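Local atomic coordinates of ESSC (Geobacillus thermodenitrificans, PDB entry 5FWH), a protein that is a component of the bacterial type VII secretion apparatus, here its N-terminal forkhead-associated (FHA) region, and probably takes part in protein export. Residues 112-115 / 116-119; 126-130 / 131-135; 161-165 / 166-170. One frame throughout, in Å; residues are numbered along the deposited sequence.

Contact 1: residues 112-115 / 116-119; sequences PQAD and IETT
Ala114 and Glu117 meet at the loop that leads from strand 105-109 into the short strand 116-117, within a beta sandwich consistent with the FHA fold. The contact is local and light, without a hydrogen bond between the two segments. CB of Ala114 lies 3.8 Å from CG of Glu117. The same methyl is 3.5 Å from the backbone O of Ile116, so it lies close to both following residues. In Glu117, CG is anti to the carbonyl carbon and beside the backbone N (chi1 -78°). Its chain then runs extended (chi2 -177°), and this carries the carboxylate back along the loop toward Pro112. There OE2 comes within 4.1 Å of Pro112 O, too far for a hydrogen bond. An alanine in place of Glu117 would keep CB but is likely to leave the methyl of Ala114 without its CG neighbour, with no carboxylate lying near Pro112. The Asp115 carboxylate leads away from residues 116-119. Its OD2 accepts a hydrogen bond from the backbone N of Leu107, which ties the loop to strand 105-109. The backbone O of Asp115 is hydrogen-bonded to Ser186 OG. Backbone hydrogen bonds continue on both flanks of the short strand: Ile116 pairs with Leu107, and Glu117 with Val185. Strand 116-117 therefore sits between strand 105-109, to which it runs parallel, and the antiparallel strand 185-186. On the side of the facing sheet, Ile116 packs on Phe168 and Thr118 on Met166 of strand 166-170.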
loop_
_atom_site.group_PDB
_atom_site.type_symbol
_atom_site.label_atom_id
_atom_site.label_comp_id
_atom_site.label_asym_id
_atom_site.label_seq_id
_atom_site.Cartn_x
_atom_site.Cartn_y
_atom_site.Cartn_z
ATOM N N PRO A 112 -8.457 9.484 -17.806
ATOM C CA PRO A 112 -9.185 8.627 -18.726
ATOM C C PRO A 112 -8.301 7.712 -19.525
ATOM O O PRO A 112 -8.706 6.601 -19.789
ATOM C CB PRO A 112 -9.835 9.609 -19.698
ATOM C CG PRO A 112 -10.051 10.807 -18.876
ATOM C CD PRO A 112 -8.813 10.902 -18.045
ATOM N N GLN A 113 -7.110 8.188 -19.895
ATOM C CA GLN A 113 -6.187 7.416 -20.725
ATOM C C GLN A 113 -5.108 6.635 -19.956
ATOM O O GLN A 113 -4.160 6.131 -20.576
ATOM C CB GLN A 113 -5.610 8.336 -21.799
ATOM C CG GLN A 113 -6.724 9.101 -22.581
ATOM C CD GLN A 113 -7.775 8.170 -23.185
ATOM O OE1 GLN A 113 -8.984 8.408 -23.107
ATOM N NE2 GLN A 113 -7.314 7.113 -23.805
ATOM N N ALA A 114 -5.302 6.473 -18.644
ATOM C CA ALA A 114 -4.392 5.699 -17.787
ATOM C C ALA A 114 -4.368 4.252 -18.188
ATOM O O ALA A 114 -5.413 3.667 -18.473
ATOM C CB ALA A 114 -4.815 5.802 -16.329
ATOM N N ASP A 115 -3.178 3.677 -18.251
ATOM C CA ASP A 115 -3.055 2.204 -18.439
ATOM C C ASP A 115 -3.639 1.405 -17.247
ATOM O O ASP A 115 -4.157 0.291 -17.399
ATOM C CB ASP A 115 -1.585 1.838 -18.665
ATOM C CG ASP A 115 -0.977 2.567 -19.874
ATOM O OD1 ASP A 115 -1.205 2.058 -20.998
ATOM O OD2 ASP A 115 -0.289 3.629 -19.712
ATOM N N ILE A 116 -3.480 1.933 -16.036
ATOM C CA ILE A 116 -4.112 1.377 -14.855
ATOM C C ILE A 116 -4.833 2.510 -14.191
ATOM O O ILE A 116 -4.199 3.470 -13.791
ATOM C CB ILE A 116 -3.120 0.766 -13.858
ATOM C CG1 ILE A 116 -2.296 -0.359 -14.530
ATOM C CG2 ILE A 116 -3.852 0.246 -12.618
ATOM C CD1 ILE A 116 -1.275 -0.941 -13.572
ATOM N N GLU A 117 -6.153 2.351 -14.039
ATOM C CA GLU A 117 -7.014 3.427 -13.496
ATOM C C GLU A 117 -7.279 3.280 -12.008
ATOM O O GLU A 117 -7.781 2.233 -11.551
ATOM C CB GLU A 117 -8.335 3.507 -14.238
ATOM C CG GLU A 117 -8.213 4.214 -15.587
ATOM C CD GLU A 117 -9.558 4.362 -16.297
ATOM O OE1 GLU A 117 -9.959 3.386 -16.985
ATOM O OE2 GLU A 117 -10.192 5.464 -16.175
ATOM N N THR A 118 -6.960 4.343 -11.266
ATOM C CA THR A 118 -7.108 4.353 -9.834
ATOM C C THR A 118 -7.152 5.794 -9.317
ATOM O O THR A 118 -6.470 6.692 -9.836
ATOM C CB THR A 118 -5.962 3.574 -9.124
ATOM O OG1 THR A 118 -5.941 3.868 -7.729
ATOM C CG2 THR A 118 -4.541 3.920 -9.707
ATOM N N THR A 119 -7.957 5.980 -8.279
ATOM C CA THR A 119 -7.967 7.205 -7.509
ATOM C C THR A 119 -7.006 7.074 -6.335
ATOM O O THR A 119 -6.966 7.955 -5.520
ATOM C CB THR A 119 -9.375 7.510 -6.949
ATOM O OG1 THR A 119 -9.705 6.587 -5.900
ATOM C CG2 THR A 119 -10.424 7.436 -8.032
#

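Contact 2: residues 126-130 / 131-135; sequences RKHRG and QWVVI
Arg126 O receives the backbone N-H of Val133 at 2.6 Å, in a nearly straight bond (165° at the hydrogen). Trp132 CA adds a weaker C-H...O contact to this oxygen at 3.4 Å. The return bond runs from Arg126 N to Val133 O. These residues belong to an antiparallel beta hairpin, strand 123-128 with strand 131-136, closed by a type I' turn from His128 to Gln131. Two further backbone bonds join His128 and Gln131 at the turn. Arg129 and Gly130 occupy its two corners with positive phi, which glycine accepts easily. On the face with Arg126, His128 and Val133, the imidazole edge meets a methyl: His128 CD2 lies 3.7 Å from Val133 CG2. Further along, Ile135 CD1 sits over one face of the Arg126 guanidinium and touches CD at 3.9 Å. Arg126 NE makes a salt bridge with Glu105. On the other face, Lys127 is laid across the indole of Trp132. Its CG is anti to the backbone N (chi1 -159°) and the chain is extended, which carries NZ past the ring to a salt bridge with the Glu173 carboxylate. Trp132 NE1 donates to the backbone O of the same Glu173. Lys127 CD is 3.6 Å from Trp132 CZ2. Lys127 CB makes a CH-pi contact 3.6 Å from the centroid of the Trp132 six-membered ring, 10° off its normal.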
loop_
_atom_site.group_PDB
_atom_site.type_symbol
_atom_site.label_atom_id
_atom_site.label_comp_id
_atom_site.label_asym_id
_atom_site.label_seq_id
_atom_site.Cartn_x
_atom_site.Cartn_y
_atom_site.Cartn_z
ATOM N N ARG A 126 8.452 3.824 -16.656
ATOM C CA ARG A 126 9.077 3.915 -17.962
ATOM C C ARG A 126 10.260 3.031 -18.129
ATOM O O ARG A 126 11.153 2.971 -17.261
ATOM C CB ARG A 126 9.606 5.308 -18.184
ATOM C CG ARG A 126 8.556 6.231 -18.660
ATOM C CD ARG A 126 9.121 7.605 -18.832
ATOM N NE ARG A 126 8.033 8.533 -18.633
ATOM C CZ ARG A 126 8.165 9.804 -18.282
ATOM N NH1 ARG A 126 9.364 10.391 -18.133
ATOM N NH2 ARG A 126 7.048 10.503 -18.114
ATOM N N LYS A 127 10.291 2.416 -19.294
ATOM C CA LYS A 127 11.264 1.434 -19.599
ATOM C C LYS A 127 12.400 2.069 -20.374
ATOM O O LYS A 127 12.173 2.741 -21.383
ATOM C CB LYS A 127 10.631 0.332 -20.412
ATOM C CG LYS A 127 11.429 -0.934 -20.335
ATOM C CD LYS A 127 10.680 -2.046 -21.004
ATOM C CE LYS A 127 11.415 -3.345 -20.807
ATOM N NZ LYS A 127 11.049 -4.303 -21.889
ATOM N N HIS A 128 13.610 1.900 -19.873
ATOM C CA HIS A 128 14.817 2.403 -20.546
ATOM C C HIS A 128 15.802 1.238 -20.575
ATOM O O HIS A 128 16.042 0.622 -19.552
ATOM C CB HIS A 128 15.435 3.585 -19.799
ATOM C CG HIS A 128 14.523 4.773 -19.621
ATOM N ND1 HIS A 128 13.900 5.412 -20.675
ATOM C CD2 HIS A 128 14.187 5.474 -18.511
ATOM C CE1 HIS A 128 13.200 6.437 -20.219
ATOM N NE2 HIS A 128 13.355 6.493 -18.909
ATOM N N ARG A 129 16.309 0.895 -21.755
ATOM C CA ARG A 129 17.352 -0.128 -21.937
ATOM C C ARG A 129 17.104 -1.375 -21.096
ATOM O O ARG A 129 18.005 -1.890 -20.445
ATOM C CB ARG A 129 18.772 0.473 -21.701
ATOM C CG ARG A 129 19.066 1.001 -20.295
ATOM C CD ARG A 129 20.467 1.599 -20.070
ATOM N NE ARG A 129 21.562 0.634 -20.224
ATOM C CZ ARG A 129 22.189 0.344 -21.371
ATOM N NH1 ARG A 129 21.859 0.928 -22.533
ATOM N NH2 ARG A 129 23.166 -0.559 -21.366
ATOM N N GLY A 130 15.863 -1.850 -21.100
ATOM C CA GLY A 130 15.493 -3.036 -20.341
ATOM C C GLY A 130 15.235 -2.833 -18.855
ATOM O O GLY A 130 14.974 -3.809 -18.150
ATOM N N GLN A 131 15.259 -1.591 -18.372
ATOM C CA GLN A 131 15.057 -1.296 -16.959
ATOM C C GLN A 131 13.838 -0.422 -16.770
ATOM O O GLN A 131 13.717 0.606 -17.425
ATOM C CB GLN A 131 16.274 -0.524 -16.426
ATOM C CG GLN A 131 17.617 -1.236 -16.607
ATOM C CD GLN A 131 17.585 -2.700 -16.154
ATOM O OE1 GLN A 131 17.584 -3.615 -16.987
ATOM N NE2 GLN A 131 17.527 -2.927 -14.834
ATOM N N TRP A 132 12.960 -0.788 -15.844
ATOM C CA TRP A 132 11.858 0.104 -15.492
ATOM C C TRP A 132 12.284 1.173 -14.521
ATOM O O TRP A 132 12.987 0.897 -13.551
ATOM C CB TRP A 132 10.679 -0.697 -14.944
ATOM C CG TRP A 132 10.018 -1.465 -15.987
ATOM C CD1 TRP A 132 10.141 -2.828 -16.227
ATOM C CD2 TRP A 132 9.101 -0.980 -16.940
ATOM N NE1 TRP A 132 9.345 -3.193 -17.283
ATOM C CE2 TRP A 132 8.691 -2.095 -17.738
ATOM C CE3 TRP A 132 8.575 0.276 -17.207
ATOM C CZ2 TRP A 132 7.819 -1.974 -18.803
ATOM C CZ3 TRP A 132 7.682 0.408 -18.270
ATOM C CH2 TRP A 132 7.322 -0.716 -19.069
ATOM N N VAL A 133 11.874 2.402 -14.790
ATOM C CA VAL A 133 11.997 3.521 -13.856
ATOM C C VAL A 133 10.605 3.945 -13.348
ATOM O O VAL A 133 9.654 4.030 -14.105
ATOM C CB VAL A 133 12.646 4.708 -14.574
ATOM C CG1 VAL A 133 12.713 5.942 -13.684
ATOM C CG2 VAL A 133 14.046 4.312 -14.985
ATOM N N VAL A 134 10.499 4.187 -12.055
ATOM C CA VAL A 134 9.316 4.797 -11.474
ATOM C C VAL A 134 9.503 6.314 -11.362
ATOM O O VAL A 134 10.491 6.760 -10.774
ATOM C CB VAL A 134 8.928 4.191 -10.111
ATOM C CG1 VAL A 134 10.039 4.270 -9.080
ATOM C CG2 VAL A 134 7.657 4.874 -9.601
ATOM N N ILE A 135 8.540 7.079 -11.864
ATOM C CA ILE A 135 8.554 8.550 -11.773
ATOM C C ILE A 135 7.312 8.925 -10.989
ATOM O O ILE A 135 6.214 8.809 -11.501
ATOM C CB ILE A 135 8.523 9.223 -13.168
ATOM C CG1 ILE A 135 9.760 8.797 -14.026
ATOM C CG2 ILE A 135 8.439 10.772 -13.069
ATOM C CD1 ILE A 135 9.503 7.663 -14.981
#

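Contact 3: residues 161-165 / 166-170; sequences LLCPY and MQFVF
Leu161 and Phe168 face each other across two antiparallel strands and exchange both backbone hydrogen bonds. Leu161 N to Phe168 O and Phe168 N to Leu161 O each measure 3.0 Å. Nearer the turn, the bond from Cys163 N to Met166 O is weak at 3.5 Å. Met166 N also donates to Cys163 O, though the position of that oxygen is less certain. Apolar contacts follow the same pairs. CB of Leu161 and CB of Phe168 are 4.1 Å apart. The sulfur of Cys163 touches two side chains across the hairpin. Its SG stands between the backbone N and the carbonyl carbon (chi1 48°), which places the sulfur 3.9 Å from Met166 CB. SG also reaches Phe168 CE1 at 4.2 Å, at the ring edge and near its plane. Met166 is modelled as selenomethionine. Phe168 makes an edge-to-face stack with Phe123 of the opposite sheet. On the other face of the strands, Leu162 and Gln167 lie side by side and point the same way. Leu162 CD2 presses on Gln167 CG at 3.3 Å, a tight contact. The amide of Gln167 is held from outside the hairpin, since OE1 accepts a hydrogen bond from Gln3 NE2. Leu162 also touches Trp5 of strand 3-8. At the turn, Pro164 CB lies over one face of the Tyr165 ring, and Tyr165 takes a positive phi (77°). This is a beta hairpin with a two-residue loop, Pro164 and Tyr165, closed by a type II turn from Cys163 to Met166, with one face in the core of an FHA-like beta sandwich.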
loop_
_atom_site.group_PDB
_atom_site.type_symbol
_atom_site.label_atom_id
_atom_site.label_comp_id
_atom_site.label_asym_id
_atom_site.label_seq_id
_atom_site.Cartn_x
_atom_site.Cartn_y
_atom_site.Cartn_z
ATOM N N LEU A 161 6.323 -1.446 -4.913
ATOM C CA LEU A 161 5.724 -0.128 -4.837
ATOM C C LEU A 161 4.420 -0.226 -4.086
ATOM O O LEU A 161 3.601 -1.068 -4.475
ATOM C CB LEU A 161 5.519 0.406 -6.239
ATOM C CG LEU A 161 6.803 0.844 -6.901
ATOM C CD1 LEU A 161 6.511 1.076 -8.386
ATOM C CD2 LEU A 161 7.424 2.092 -6.272
ATOM N N LEU A 162 4.215 0.647 -3.078
ATOM C CA LEU A 162 2.989 0.670 -2.272
ATOM C C LEU A 162 2.394 2.045 -2.240
ATOM O O LEU A 162 3.115 3.014 -2.056
ATOM C CB LEU A 162 3.282 0.422 -0.819
ATOM C CG LEU A 162 3.855 -0.874 -0.336
ATOM C CD1 LEU A 162 3.924 -0.850 1.181
ATOM C CD2 LEU A 162 3.045 -2.021 -0.789
ATOM N N CYS A 163 1.077 2.132 -2.371
ATOM C CA CYS A 163 0.318 3.269 -1.831
ATOM C C CYS A 163 -0.890 2.681 -1.022
ATOM O O CYS A 163 -1.238 1.551 -1.237
ATOM C CB CYS A 163 -0.192 4.107 -3.012
ATOM S SG CYS A 163 -0.961 3.061 -4.244
ATOM N N PRO A 164 -1.569 3.457 -0.167
ATOM C CA PRO A 164 -2.817 2.920 0.437
ATOM C C PRO A 164 -3.707 2.143 -0.493
ATOM O O PRO A 164 -4.164 2.609 -1.574
ATOM C CB PRO A 164 -3.508 4.164 0.993
ATOM C CG PRO A 164 -2.319 4.886 1.509
ATOM C CD PRO A 164 -1.244 4.751 0.445
ATOM N N TYR A 165 -3.855 0.901 -0.046
ATOM C CA TYR A 165 -4.682 -0.171 -0.640
ATOM C C TYR A 165 -4.136 -0.883 -1.885
ATOM O O TYR A 165 -4.775 -1.774 -2.375
ATOM C CB TYR A 165 -6.127 0.279 -0.831
ATOM C CG TYR A 165 -6.680 1.163 0.245
ATOM C CD1 TYR A 165 -6.785 0.719 1.518
ATOM C CD2 TYR A 165 -7.058 2.474 -0.034
ATOM C CE1 TYR A 165 -7.263 1.541 2.513
ATOM C CE2 TYR A 165 -7.542 3.311 0.946
ATOM C CZ TYR A 165 -7.635 2.835 2.221
ATOM O OH TYR A 165 -8.075 3.632 3.220
HETATM N N MSE A 166 -2.966 -0.552 -2.414
HETATM C CA MSE A 166 -2.491 -1.271 -3.621
HETATM C C MSE A 166 -1.010 -1.679 -3.560
HETATM O O MSE A 166 -0.261 -1.049 -2.878
HETATM C CB MSE A 166 -2.788 -0.293 -4.751
HETATM C CG MSE A 166 -4.287 -0.146 -5.222
HETATM SE SE MSE A 166 -4.156 0.856 -6.930
HETATM C CE MSE A 166 -4.227 -0.690 -8.129
ATOM N N GLN A 167 -0.589 -2.699 -4.293
ATOM C CA GLN A 167 0.837 -3.033 -4.475
ATOM C C GLN A 167 1.137 -3.389 -5.884
ATOM O O GLN A 167 0.302 -4.018 -6.540
ATOM C CB GLN A 167 1.195 -4.246 -3.705
ATOM C CG GLN A 167 0.988 -4.103 -2.243
ATOM C CD GLN A 167 0.985 -5.477 -1.627
ATOM O OE1 GLN A 167 -0.020 -5.901 -0.997
ATOM N NE2 GLN A 167 2.096 -6.226 -1.881
ATOM N N PHE A 168 2.319 -2.963 -6.357
ATOM C CA PHE A 168 2.808 -3.183 -7.718
ATOM C C PHE A 168 4.159 -3.831 -7.631
ATOM O O PHE A 168 5.031 -3.310 -6.918
ATOM C CB PHE A 168 2.969 -1.885 -8.476
ATOM C CG PHE A 168 1.718 -1.028 -8.504
ATOM C CD1 PHE A 168 1.396 -0.239 -7.422
ATOM C CD2 PHE A 168 0.931 -0.985 -9.618
ATOM C CE1 PHE A 168 0.282 0.587 -7.424
ATOM C CE2 PHE A 168 -0.231 -0.231 -9.623
ATOM C CZ PHE A 168 -0.536 0.561 -8.521
ATOM N N VAL A 169 4.327 -4.987 -8.283
ATOM C CA VAL A 169 5.621 -5.732 -8.256
ATOM C C VAL A 169 5.918 -6.244 -9.646
ATOM O O VAL A 169 5.073 -6.898 -10.238
ATOM C CB VAL A 169 5.628 -6.931 -7.292
ATOM C CG1 VAL A 169 7.050 -7.423 -7.075
ATOM C CG2 VAL A 169 5.053 -6.542 -5.936
ATOM N N PHE A 170 7.079 -5.892 -10.208
ATOM C CA PHE A 170 7.542 -6.549 -11.420
ATOM C C PHE A 170 8.012 -7.960 -10.969
ATOM O O PHE A 170 8.926 -8.132 -10.114
ATOM C CB PHE A 170 8.668 -5.765 -12.124
ATOM C CG PHE A 170 8.151 -4.670 -13.043
ATOM C CD1 PHE A 170 7.610 -4.989 -14.277
ATOM C CD2 PHE A 170 8.156 -3.341 -12.633
ATOM C CE1 PHE A 170 7.114 -4.007 -15.099
ATOM C CE2 PHE A 170 7.657 -2.341 -13.436
ATOM C CZ PHE A 170 7.126 -2.673 -14.686
#

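Overall arrangement
The three contacts follow one another along the chain. Contacts 1 and 2 both reach one sheet, and contact 3 belongs to the sheet that faces it. Contact 3 is the central one, with its centre about 5 Å from that of the chain. Both other contacts touch it. From contact 1, Thr118 OG1 packs on Met166 SE at 3.6 Å, and Ile116 CD1 on Phe168 CE2 at 4.1 Å. From contact 2, Trp132 stacks on Phe170, and Val134 CG2 meets Leu161 CD1 at 4.1 Å. Contacts 1 and 2 do not touch: their nearest atoms are about 9 Å apart and their centres about 19 Å.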